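Chitooligosaccharidolytic beta-N-acetylglucosaminidase (Ostrinia furnacalis, PDB 3NSN) hydrolyses chitooligosaccharides, releasing one beta-linked N-acetylglucosamine at a time from their non-reducing ends, with a preference for short chains. Local coordinates at residues P398-T403 / I422-T427; L452-G457 / G497-W502. All blocks are in the same frame, centred on the assembly; numbering follows the deposited sequence.

Contact 1 (P398-T403 / I422-T427). With TMX (2-deoxy-2-(trimethylammonio)-beta-D-glucopyranose), chain B; NAG (2-acetamido-2-deoxy-beta-D-glucopyranose), chain C.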
ATOM      1  N   PRO A 398      30.531 -15.122 -11.383  1.00 24.23           N
ATOM      2  CA  PRO A 398      29.875 -15.821 -10.316  1.00 23.70           C
ATOM      3  C   PRO A 398      28.386 -16.016 -10.568  1.00 23.19           C
ATOM      4  O   PRO A 398      27.733 -15.171 -11.047  1.00 23.04           O
ATOM      5  CB  PRO A 398      30.098 -14.901  -9.135  1.00 23.88           C
ATOM      6  CG  PRO A 398      30.897 -13.879  -9.565  1.00 23.99           C
ATOM      7  CD  PRO A 398      30.952 -13.796 -10.961  1.00 24.26           C
ATOM      8  N   LEU A 399      27.896 -17.175 -10.233  1.00 22.53           N
ATOM      9  CA  LEU A 399      26.511 -17.530 -10.407  1.00 22.17           C
ATOM     10  C   LEU A 399      25.828 -17.745  -9.092  1.00 22.05           C
ATOM     11  O   LEU A 399      26.416 -18.227  -8.202  1.00 21.97           O
ATOM     12  CB  LEU A 399      26.408 -18.799 -11.222  1.00 21.96           C
ATOM     13  CG  LEU A 399      27.098 -18.854 -12.579  1.00 21.77           C
ATOM     14  CD1 LEU A 399      27.180 -20.269 -13.126  1.00 21.30           C
ATOM     15  CD2 LEU A 399      26.442 -17.945 -13.510  1.00 21.32           C
ATOM     16  N   ILE A 400      24.549 -17.416  -9.006  1.00 21.75           N
ATOM     17  CA  ILE A 400      23.755 -17.561  -7.800  1.00 21.42           C
ATOM     18  C   ILE A 400      22.631 -18.568  -7.978  1.00 21.56           C
ATOM     19  O   ILE A 400      21.975 -18.602  -8.979  1.00 21.35           O
ATOM     20  CB  ILE A 400      23.062 -16.240  -7.404  1.00 21.55           C
ATOM     21  CG1 ILE A 400      24.026 -15.055  -7.323  1.00 21.64           C
ATOM     22  CG2 ILE A 400      22.344 -16.400  -6.136  1.00 21.24           C
ATOM     23  CD1 ILE A 400      23.399 -13.775  -7.066  1.00 21.85           C
ATOM     24  N   LEU A 401      22.442 -19.387  -6.988  1.00 21.58           N
ATOM     25  CA  LEU A 401      21.366 -20.328  -6.894  1.00 21.72           C
ATOM     26  C   LEU A 401      20.752 -20.202  -5.523  1.00 22.03           C
ATOM     27  O   LEU A 401      21.427 -19.875  -4.608  1.00 21.67           O
ATOM     28  CB  LEU A 401      21.883 -21.748  -7.087  1.00 21.74           C
ATOM     29  CG  LEU A 401      21.819 -22.525  -8.389  1.00 21.70           C
ATOM     30  CD1 LEU A 401      22.085 -21.703  -9.529  1.00 20.83           C
ATOM     31  CD2 LEU A 401      22.771 -23.642  -8.305  1.00 21.44           C
ATOM     32  N   TRP A 402      19.465 -20.471  -5.409  1.00 22.47           N
ATOM     33  CA  TRP A 402      18.790 -20.502  -4.140  1.00 23.29           C
ATOM     34  C   TRP A 402      19.150 -21.741  -3.337  1.00 23.90           C
ATOM     35  O   TRP A 402      19.570 -22.714  -3.877  1.00 24.10           O
ATOM     36  CB  TRP A 402      17.278 -20.507  -4.331  1.00 23.31           C
ATOM     37  CG  TRP A 402      16.701 -19.279  -4.815  1.00 23.53           C
ATOM     38  CD1 TRP A 402      16.292 -19.022  -6.054  1.00 23.18           C
ATOM     39  CD2 TRP A 402      16.442 -18.124  -4.067  1.00 23.92           C
ATOM     40  NE1 TRP A 402      15.791 -17.791  -6.140  1.00 23.10           N
ATOM     41  CE2 TRP A 402      15.877 -17.206  -4.919  1.00 23.91           C
ATOM     42  CE3 TRP A 402      16.641 -17.772  -2.747  1.00 24.47           C
ATOM     43  CZ2 TRP A 402      15.525 -15.956  -4.505  1.00 24.43           C
ATOM     44  CZ3 TRP A 402      16.268 -16.566  -2.345  1.00 25.74           C
ATOM     45  CH2 TRP A 402      15.715 -15.668  -3.203  1.00 25.44           C
ATOM     46  N   THR A 403      18.941 -21.696  -2.038  1.00 24.72           N
ATOM     47  CA  THR A 403      18.995 -22.896  -1.248  1.00 25.35           C
ATOM     48  C   THR A 403      17.873 -23.799  -1.728  1.00 25.78           C
ATOM     49  O   THR A 403      16.791 -23.363  -1.974  1.00 25.96           O
ATOM     50  CB  THR A 403      18.844 -22.670   0.269  1.00 25.39           C
ATOM     51  OG1 THR A 403      17.801 -21.760   0.536  1.00 25.77           O
ATOM     52  CG2 THR A 403      20.059 -22.174   0.855  1.00 25.53           C
ATOM     53  N   ILE A 422      27.510 -18.740  -5.636  1.00 25.34           N
ATOM     54  CA  ILE A 422      27.012 -18.045  -4.462  1.00 24.57           C
ATOM     55  C   ILE A 422      25.628 -18.589  -4.121  1.00 24.24           C
ATOM     56  O   ILE A 422      24.841 -18.826  -4.975  1.00 24.18           O
ATOM     57  CB  ILE A 422      26.917 -16.566  -4.768  1.00 24.63           C
ATOM     58  CG1 ILE A 422      28.278 -15.998  -5.074  1.00 23.77           C
ATOM     59  CG2 ILE A 422      26.125 -15.792  -3.716  1.00 24.66           C
ATOM     60  CD1 ILE A 422      28.215 -14.687  -5.653  1.00 23.80           C
ATOM     61  N   ILE A 423      25.348 -18.799  -2.866  1.00 23.76           N
ATOM     62  CA  ILE A 423      24.088 -19.335  -2.465  1.00 23.24           C
ATOM     63  C   ILE A 423      23.192 -18.328  -1.738  1.00 23.44           C
ATOM     64  O   ILE A 423      23.594 -17.695  -0.782  1.00 23.33           O
ATOM     65  CB  ILE A 423      24.276 -20.549  -1.558  1.00 23.45           C
ATOM     66  CG1 ILE A 423      25.378 -21.470  -2.062  1.00 22.57           C
ATOM     67  CG2 ILE A 423      23.016 -21.289  -1.377  1.00 22.42           C
ATOM     68  CD1 ILE A 423      25.045 -22.238  -3.235  1.00 22.21           C
ATOM     69  N   GLN A 424      21.966 -18.226  -2.215  1.00 23.23           N
ATOM     70  CA  GLN A 424      21.002 -17.323  -1.667  1.00 23.19           C
ATOM     71  C   GLN A 424      20.129 -18.075  -0.728  1.00 23.36           C
ATOM     72  O   GLN A 424      19.497 -18.988  -1.092  1.00 23.66           O
ATOM     73  CB  GLN A 424      20.213 -16.620  -2.753  1.00 22.98           C
ATOM     74  CG  GLN A 424      19.209 -15.599  -2.250  1.00 22.22           C
ATOM     75  CD  GLN A 424      18.799 -14.512  -3.238  1.00 21.68           C
ATOM     76  OE1 GLN A 424      18.911 -14.622  -4.431  1.00 20.06           O
ATOM     77  NE2 GLN A 424      18.309 -13.451  -2.688  1.00 21.73           N
ATOM     78  N   VAL A 425      20.139 -17.656   0.516  1.00 23.60           N
ATOM     79  CA  VAL A 425      19.436 -18.315   1.571  1.00 24.12           C
ATOM     80  C   VAL A 425      18.053 -17.714   1.830  1.00 24.66           C
ATOM     81  O   VAL A 425      17.951 -16.596   2.176  1.00 24.69           O
ATOM     82  CB  VAL A 425      20.239 -18.188   2.873  1.00 24.04           C
ATOM     83  CG1 VAL A 425      19.529 -18.802   3.949  1.00 23.83           C
ATOM     84  CG2 VAL A 425      21.548 -18.797   2.735  1.00 24.00           C
ATOM     85  N   TRP A 426      17.017 -18.501   1.654  1.00 25.49           N
ATOM     86  CA  TRP A 426      15.639 -18.125   1.979  1.00 26.49           C
ATOM     87  C   TRP A 426      15.059 -18.961   3.120  1.00 27.35           C
ATOM     88  O   TRP A 426      13.902 -18.923   3.394  1.00 27.74           O
ATOM     89  CB  TRP A 426      14.725 -18.157   0.749  1.00 26.26           C
ATOM     90  CG  TRP A 426      14.533 -19.499   0.166  1.00 25.92           C
ATOM     91  CD1 TRP A 426      15.402 -20.165  -0.563  1.00 25.02           C
ATOM     92  CD2 TRP A 426      13.391 -20.329   0.267  1.00 25.73           C
ATOM     93  NE1 TRP A 426      14.929 -21.364  -0.905  1.00 25.56           N
ATOM     94  CE2 TRP A 426      13.678 -21.498  -0.411  1.00 25.42           C
ATOM     95  CE3 TRP A 426      12.158 -20.199   0.871  1.00 25.69           C
ATOM     96  CZ2 TRP A 426      12.796 -22.523  -0.507  1.00 25.45           C
ATOM     97  CZ3 TRP A 426      11.288 -21.217   0.777  1.00 25.21           C
ATOM     98  CH2 TRP A 426      11.601 -22.365   0.099  1.00 25.13           C
ATOM     99  N   THR A 427      15.892 -19.735   3.769  1.00 28.26           N
ATOM    100  CA  THR A 427      15.476 -20.519   4.934  1.00 29.27           C
ATOM    101  C   THR A 427      15.404 -19.603   6.123  1.00 29.95           C
ATOM    102  O   THR A 427      15.712 -18.485   6.014  1.00 29.94           O
ATOM    103  CB  THR A 427      16.485 -21.606   5.328  1.00 29.15           C
ATOM    104  OG1 THR A 427      17.742 -21.022   5.623  1.00 29.24           O
ATOM    105  CG2 THR A 427      16.677 -22.612   4.277  1.00 29.36           C
TER
HETATM  106  C1  TMX B   4       8.433 -19.583  -2.607  1.00 22.88           C
HETATM  107  C2  TMX B   4       9.313 -19.444  -3.902  1.00 22.92           C
HETATM  108  N2  TMX B   4      10.794 -19.405  -3.648  1.00 23.83           N
HETATM  109  C3  TMX B   4       8.789 -18.296  -4.833  1.00 22.55           C
HETATM  110  O3  TMX B   4       8.553 -18.807  -6.159  1.00 21.98           O
HETATM  111  C4  TMX B   4       7.506 -17.649  -4.307  1.00 21.69           C
HETATM  112  O4  TMX B   4       7.181 -16.532  -5.145  1.00 21.56           O
HETATM  113  C5  TMX B   4       7.720 -17.188  -2.858  1.00 21.98           C
HETATM  114  O5  TMX B   4       8.106 -18.295  -1.982  1.00 22.17           O
HETATM  115  C6  TMX B   4       6.459 -16.539  -2.296  1.00 21.15           C
HETATM  116  O6  TMX B   4       6.765 -15.966  -1.018  1.00 21.91           O
HETATM  117  C7  TMX B   4      11.273 -20.687  -3.116  1.00 23.23           C
HETATM  118  C8  TMX B   4      11.221 -18.367  -2.696  1.00 22.43           C
HETATM  119  C9  TMX B   4      11.545 -19.179  -4.897  1.00 23.09           C
HETATM  120  C1  NAG C   3       4.124 -22.293  -0.959  1.00 29.30           C
HETATM  121  C2  NAG C   3       3.731 -21.059  -1.787  1.00 27.39           C
HETATM  122  C3  NAG C   3       4.897 -20.596  -2.683  1.00 26.59           C
HETATM  123  C4  NAG C   3       6.242 -20.516  -1.928  1.00 25.44           C
HETATM  124  C5  NAG C   3       6.453 -21.796  -1.104  1.00 26.96           C
HETATM  125  C6  NAG C   3       7.661 -21.657  -0.184  1.00 27.34           C
HETATM  126  C7  NAG C   3       1.311 -20.999  -2.390  1.00 26.77           C
HETATM  127  C8  NAG C   3       1.107 -20.127  -1.162  1.00 24.11           C
HETATM  128  N2  NAG C   3       2.574 -21.405  -2.630  1.00 26.24           N
HETATM  129  O3  NAG C   3       4.601 -19.310  -3.270  1.00 26.19           O
HETATM  130  O4  NAG C   3       7.261 -20.386  -2.927  1.00 23.67           O
HETATM  131  O5  NAG C   3       5.330 -22.027  -0.239  1.00 27.51           O
HETATM  132  O6  NAG C   3       7.989 -22.937   0.335  1.00 28.45           O
HETATM  133  O7  NAG C   3       0.346 -21.301  -3.098  1.00 28.32           O
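The indole of W402 has the side-chain amide of Q424 lying over one face, toward the rim, the two planes only 16° apart. Q424 reaches it because its CG stands anti to the backbone N (chi1 -177°) and the chain beyond is extended, running alongside the indole in the same direction. The amide is fixed at its far end, where H341 binds OE1 while E498 and S447 bind NE2. W426 meets W402 nearly at a right angle, its CD1 3.5 Å from W402 CE3. One face of the W426 ring carries the ligand: methyl C7 of the trimethylammonium group of TMX sits 3.5 Å from W426 CZ2. At the ring's edge, NE1 donates to T403 O over 2.9 Å, with the acceptor near the indole plane; NAG O6 also lies at the edge, 3.7 Å from W426 CH2. T403 OG1 lies beside W426 CD1 without bonding to NE1. Replacing W426 by an alanine would probably leave T403 O without this donor and strip the trimethylammonium head of an aromatic wall.

Behind these rings, 399-402 and 422-425 are adjacent parallel strands of the TIM barrel, joined by four backbone hydrogen bonds from I422 N to L399 O at one end to T403 N to Q424 O (2.9 Å) at the other. I400 and I422 pack on the same side of the sheet as W402 and Q424. At the C-terminal ends of the strands, where TIM barrels hold their active sites, a neutral, electron-rich indole thus faces the cationic trimethylammonium group of the ligand, an arrangement consistent with attraction between them.

Contact 2 (L452-G457 / G497-W502). With TMX (2-deoxy-2-(trimethylammonio)-beta-D-glucopyranose), chain B.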
ATOM      1  N   LEU A 452      12.918 -11.375   5.943  1.00 21.70           N
ATOM      2  CA  LEU A 452      13.170 -10.701   4.711  1.00 21.09           C
ATOM      3  C   LEU A 452      12.261 -10.967   3.538  1.00 20.85           C
ATOM      4  O   LEU A 452      12.548 -10.562   2.450  1.00 20.75           O
ATOM      5  CB  LEU A 452      14.616 -10.940   4.345  1.00 21.12           C
ATOM      6  CG  LEU A 452      15.726  -9.937   4.650  1.00 21.11           C
ATOM      7  CD1 LEU A 452      15.376  -8.765   5.454  1.00 19.91           C
ATOM      8  CD2 LEU A 452      16.942 -10.594   5.157  1.00 20.62           C
ATOM      9  N   TYR A 453      11.164 -11.638   3.767  1.00 20.58           N
ATOM     10  CA  TYR A 453      10.169 -11.792   2.758  1.00 20.40           C
ATOM     11  C   TYR A 453       9.102 -10.713   2.912  1.00 20.22           C
ATOM     12  O   TYR A 453       8.259 -10.793   3.743  1.00 20.14           O
ATOM     13  CB  TYR A 453       9.594 -13.202   2.784  1.00 20.75           C
ATOM     14  CG  TYR A 453      10.343 -14.156   1.922  1.00 21.13           C
ATOM     15  CD1 TYR A 453       9.691 -15.089   1.176  1.00 22.07           C
ATOM     16  CD2 TYR A 453      11.699 -14.081   1.808  1.00 22.22           C
ATOM     17  CE1 TYR A 453      10.351 -15.936   0.396  1.00 23.24           C
ATOM     18  CE2 TYR A 453      12.356 -14.903   1.013  1.00 23.28           C
ATOM     19  CZ  TYR A 453      11.683 -15.829   0.306  1.00 23.23           C
ATOM     20  OH  TYR A 453      12.361 -16.636  -0.496  1.00 24.35           O
ATOM     21  N   PHE A 454       9.192  -9.702   2.060  1.00 19.96           N
ATOM     22  CA  PHE A 454       8.334  -8.534   2.072  1.00 19.58           C
ATOM     23  C   PHE A 454       6.880  -8.749   1.670  1.00 19.57           C
ATOM     24  O   PHE A 454       6.047  -7.974   1.988  1.00 19.43           O
ATOM     25  CB  PHE A 454       8.992  -7.364   1.379  1.00 19.61           C
ATOM     26  CG  PHE A 454      10.017  -6.645   2.211  1.00 19.69           C
ATOM     27  CD1 PHE A 454      10.601  -7.226   3.316  1.00 19.61           C
ATOM     28  CD2 PHE A 454      10.455  -5.428   1.847  1.00 19.08           C
ATOM     29  CE1 PHE A 454      11.539  -6.559   4.027  1.00 19.68           C
ATOM     30  CE2 PHE A 454      11.381  -4.790   2.567  1.00 18.87           C
ATOM     31  CZ  PHE A 454      11.922  -5.348   3.629  1.00 19.09           C
ATOM     32  N   ASP A 455       6.629  -9.839   0.965  1.00 19.47           N
ATOM     33  CA  ASP A 455       5.331 -10.297   0.569  1.00 19.70           C
ATOM     34  C   ASP A 455       4.418 -10.876   1.632  1.00 20.13           C
ATOM     35  O   ASP A 455       3.237 -10.827   1.490  1.00 19.93           O
ATOM     36  CB  ASP A 455       5.422 -11.216  -0.619  1.00 19.56           C
ATOM     37  CG  ASP A 455       6.221 -12.426  -0.349  1.00 19.50           C
ATOM     38  OD1 ASP A 455       7.270 -12.337   0.258  1.00 20.08           O
ATOM     39  OD2 ASP A 455       5.798 -13.452  -0.762  1.00 18.42           O
ATOM     40  N   CYS A 456       4.990 -11.399   2.707  1.00 20.44           N
ATOM     41  CA  CYS A 456       4.251 -12.116   3.732  1.00 20.90           C
ATOM     42  C   CYS A 456       3.213 -11.292   4.457  1.00 20.67           C
ATOM     43  O   CYS A 456       3.357 -10.134   4.596  1.00 20.46           O
ATOM     44  CB  CYS A 456       5.199 -12.685   4.792  1.00 21.30           C
ATOM     45  SG  CYS A 456       6.678 -13.647   4.309  1.00 23.75           S
ATOM     46  N   GLY A 457       2.181 -11.955   4.933  1.00 20.33           N
ATOM     47  CA  GLY A 457       1.153 -11.410   5.794  1.00 20.09           C
ATOM     48  C   GLY A 457      -0.226 -11.005   5.333  1.00 19.91           C
ATOM     49  O   GLY A 457      -1.126 -10.882   6.094  1.00 19.84           O
ATOM     50  N   GLY A 497      22.879  -9.102   2.064  1.00 21.63           N
ATOM     51  CA  GLY A 497      21.483  -9.426   2.172  1.00 21.01           C
ATOM     52  C   GLY A 497      20.566  -8.879   1.114  1.00 20.51           C
ATOM     53  O   GLY A 497      20.910  -7.971   0.424  1.00 19.78           O
ATOM     54  N   GLU A 498      19.391  -9.463   1.012  1.00 20.14           N
ATOM     55  CA  GLU A 498      18.393  -9.012   0.076  1.00 19.74           C
ATOM     56  C   GLU A 498      16.944  -9.136   0.542  1.00 19.53           C
ATOM     57  O   GLU A 498      16.521 -10.200   0.861  1.00 19.59           O
ATOM     58  CB  GLU A 498      18.610  -9.782  -1.246  1.00 20.11           C
ATOM     59  CG  GLU A 498      17.805  -9.349  -2.360  1.00 20.66           C
ATOM     60  CD  GLU A 498      18.338  -9.811  -3.681  1.00 22.33           C
ATOM     61  OE1 GLU A 498      18.058 -10.912  -4.071  1.00 22.54           O
ATOM     62  OE2 GLU A 498      19.030  -9.062  -4.299  1.00 22.11           O
ATOM     63  N   ALA A 499      16.192  -8.062   0.508  1.00 19.10           N
ATOM     64  CA  ALA A 499      14.768  -8.104   0.746  1.00 18.95           C
ATOM     65  C   ALA A 499      14.019  -8.648  -0.449  1.00 18.67           C
ATOM     66  O   ALA A 499      14.211  -8.223  -1.522  1.00 18.59           O
ATOM     67  CB  ALA A 499      14.259  -6.783   1.056  1.00 18.72           C
ATOM     68  N   ALA A 500      13.137  -9.575  -0.227  1.00 18.73           N
ATOM     69  CA  ALA A 500      12.408 -10.164  -1.319  1.00 18.36           C
ATOM     70  C   ALA A 500      10.966  -9.734  -1.455  1.00 18.24           C
ATOM     71  O   ALA A 500      10.209  -9.877  -0.576  1.00 18.67           O
ATOM     72  CB  ALA A 500      12.483 -11.621  -1.247  1.00 18.36           C
ATOM     73  N   LEU A 501      10.623  -9.222  -2.605  1.00 18.08           N
ATOM     74  CA  LEU A 501       9.250  -8.963  -2.942  1.00 17.59           C
ATOM     75  C   LEU A 501       8.811  -9.828  -4.103  1.00 17.59           C
ATOM     76  O   LEU A 501       8.958  -9.497  -5.262  1.00 17.59           O
ATOM     77  CB  LEU A 501       9.066  -7.498  -3.249  1.00 17.28           C
ATOM     78  CG  LEU A 501       7.722  -6.986  -3.671  1.00 17.12           C
ATOM     79  CD1 LEU A 501       6.720  -7.379  -2.731  1.00 15.35           C
ATOM     80  CD2 LEU A 501       7.781  -5.516  -3.806  1.00 16.09           C
ATOM     81  N   TRP A 502       8.272 -10.965  -3.757  1.00 17.31           N
ATOM     82  CA  TRP A 502       7.609 -11.832  -4.680  1.00 17.07           C
ATOM     83  C   TRP A 502       6.239 -11.162  -4.943  1.00 17.07           C
ATOM     84  O   TRP A 502       5.709 -10.502  -4.111  1.00 16.97           O
ATOM     85  CB  TRP A 502       7.483 -13.199  -4.091  1.00 16.86           C
ATOM     86  CG  TRP A 502       8.763 -13.793  -3.773  1.00 17.11           C
ATOM     87  CD1 TRP A 502       9.269 -13.936  -2.592  1.00 16.90           C
ATOM     88  CD2 TRP A 502       9.693 -14.346  -4.679  1.00 17.99           C
ATOM     89  NE1 TRP A 502      10.474 -14.481  -2.646  1.00 18.60           N
ATOM     90  CE2 TRP A 502      10.762 -14.773  -3.934  1.00 17.51           C
ATOM     91  CE3 TRP A 502       9.731 -14.511  -6.053  1.00 17.79           C
ATOM     92  CZ2 TRP A 502      11.863 -15.393  -4.499  1.00 17.85           C
ATOM     93  CZ3 TRP A 502      10.822 -15.084  -6.616  1.00 17.94           C
ATOM     94  CH2 TRP A 502      11.869 -15.536  -5.851  1.00 18.33           C
TER
HETATM   95  C1  TMX B   4       8.433 -19.583  -2.607  1.00 22.88           C
HETATM   96  C2  TMX B   4       9.313 -19.444  -3.902  1.00 22.92           C
HETATM   97  N2  TMX B   4      10.794 -19.405  -3.648  1.00 23.83           N
HETATM   98  C3  TMX B   4       8.789 -18.296  -4.833  1.00 22.55           C
HETATM   99  O3  TMX B   4       8.553 -18.807  -6.159  1.00 21.98           O
HETATM  100  C4  TMX B   4       7.506 -17.649  -4.307  1.00 21.69           C
HETATM  101  O4  TMX B   4       7.181 -16.532  -5.145  1.00 21.56           O
HETATM  102  C5  TMX B   4       7.720 -17.188  -2.858  1.00 21.98           C
HETATM  103  O5  TMX B   4       8.106 -18.295  -1.982  1.00 22.17           O
HETATM  104  C6  TMX B   4       6.459 -16.539  -2.296  1.00 21.15           C
HETATM  105  O6  TMX B   4       6.765 -15.966  -1.018  1.00 21.91           O
HETATM  106  C7  TMX B   4      11.273 -20.687  -3.116  1.00 23.23           C
HETATM  107  C8  TMX B   4      11.221 -18.367  -2.696  1.00 22.43           C
HETATM  108  C9  TMX B   4      11.545 -19.179  -4.897  1.00 23.09           C
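The carbonyl oxygen of E498 lies 3.9 Å from L452 CG, while its carboxylate bonds to Y189. The methyl of A499 is placed over one face of the F454 ring, 3.9 Å from the ring centroid, a CH-pi contact. R518 makes a cation-pi interaction with the same ring. A500 then provides both backbone bonds of the contact: its N donates to L452 O almost straight (2.9 Å, 176° at the hydrogen), and its O receives F454 N in a more bent bond. Its CB, meanwhile, packs 4.0 Å from Y453 CE2.

Strand 494-501 is the eighth of the parallel (beta/alpha)8 barrel, and the loop following helix 449-452 joins it here through a single bridge, Y453 with A500; a type I turn begins at that same Y453 and runs to C456. The end of the L501 side chain comes within 4.4 Å of the D455 backbone N at CD1. W502, beyond the strand, forms a wall of the sugar site: with CG anti to its own carbonyl carbon (chi1 -60°), it offers one face of its indole to the TMX pyranose, with the sugar's C5 over that face and its O4 toward the rim, 3.4 Å from W502 CD2. Y453 crosses it obliquely, the ring planes 52° apart, with CE1 3.4 Å from W502 NE1. D455 runs alongside W502, and its OD2 accepts the hydroxyl of TMX O6 at 2.7 Å. The other carboxylate oxygen, OD1, sits near the indole edge, buried and with no polar partner in the model.

In the fold
Both contacts belong to the same barrel and reach TMX at the C-terminal ends of its strands, contact 1 between the fifth and sixth strands and contact 2 at the eighth, their centres about 15 Å apart. They meet directly: Q424 NE2 lies 2.9 Å from E498 OE1, a probable hydrogen bond, W402 CZ2 packs 3.7 Å from W502 CZ2, and W426 CB touches Y453 OH. Both border TMX, contact 1 at its trimethylammonium group and contact 2 at the sugar ring and O6, while R198, W468 and E504 supply further hydrogen bonds. E346 and D227, assigned to the charge relay, are close by: their side chains are about 4 Å from that of W426 and about 5 Å from that of W502, respectively.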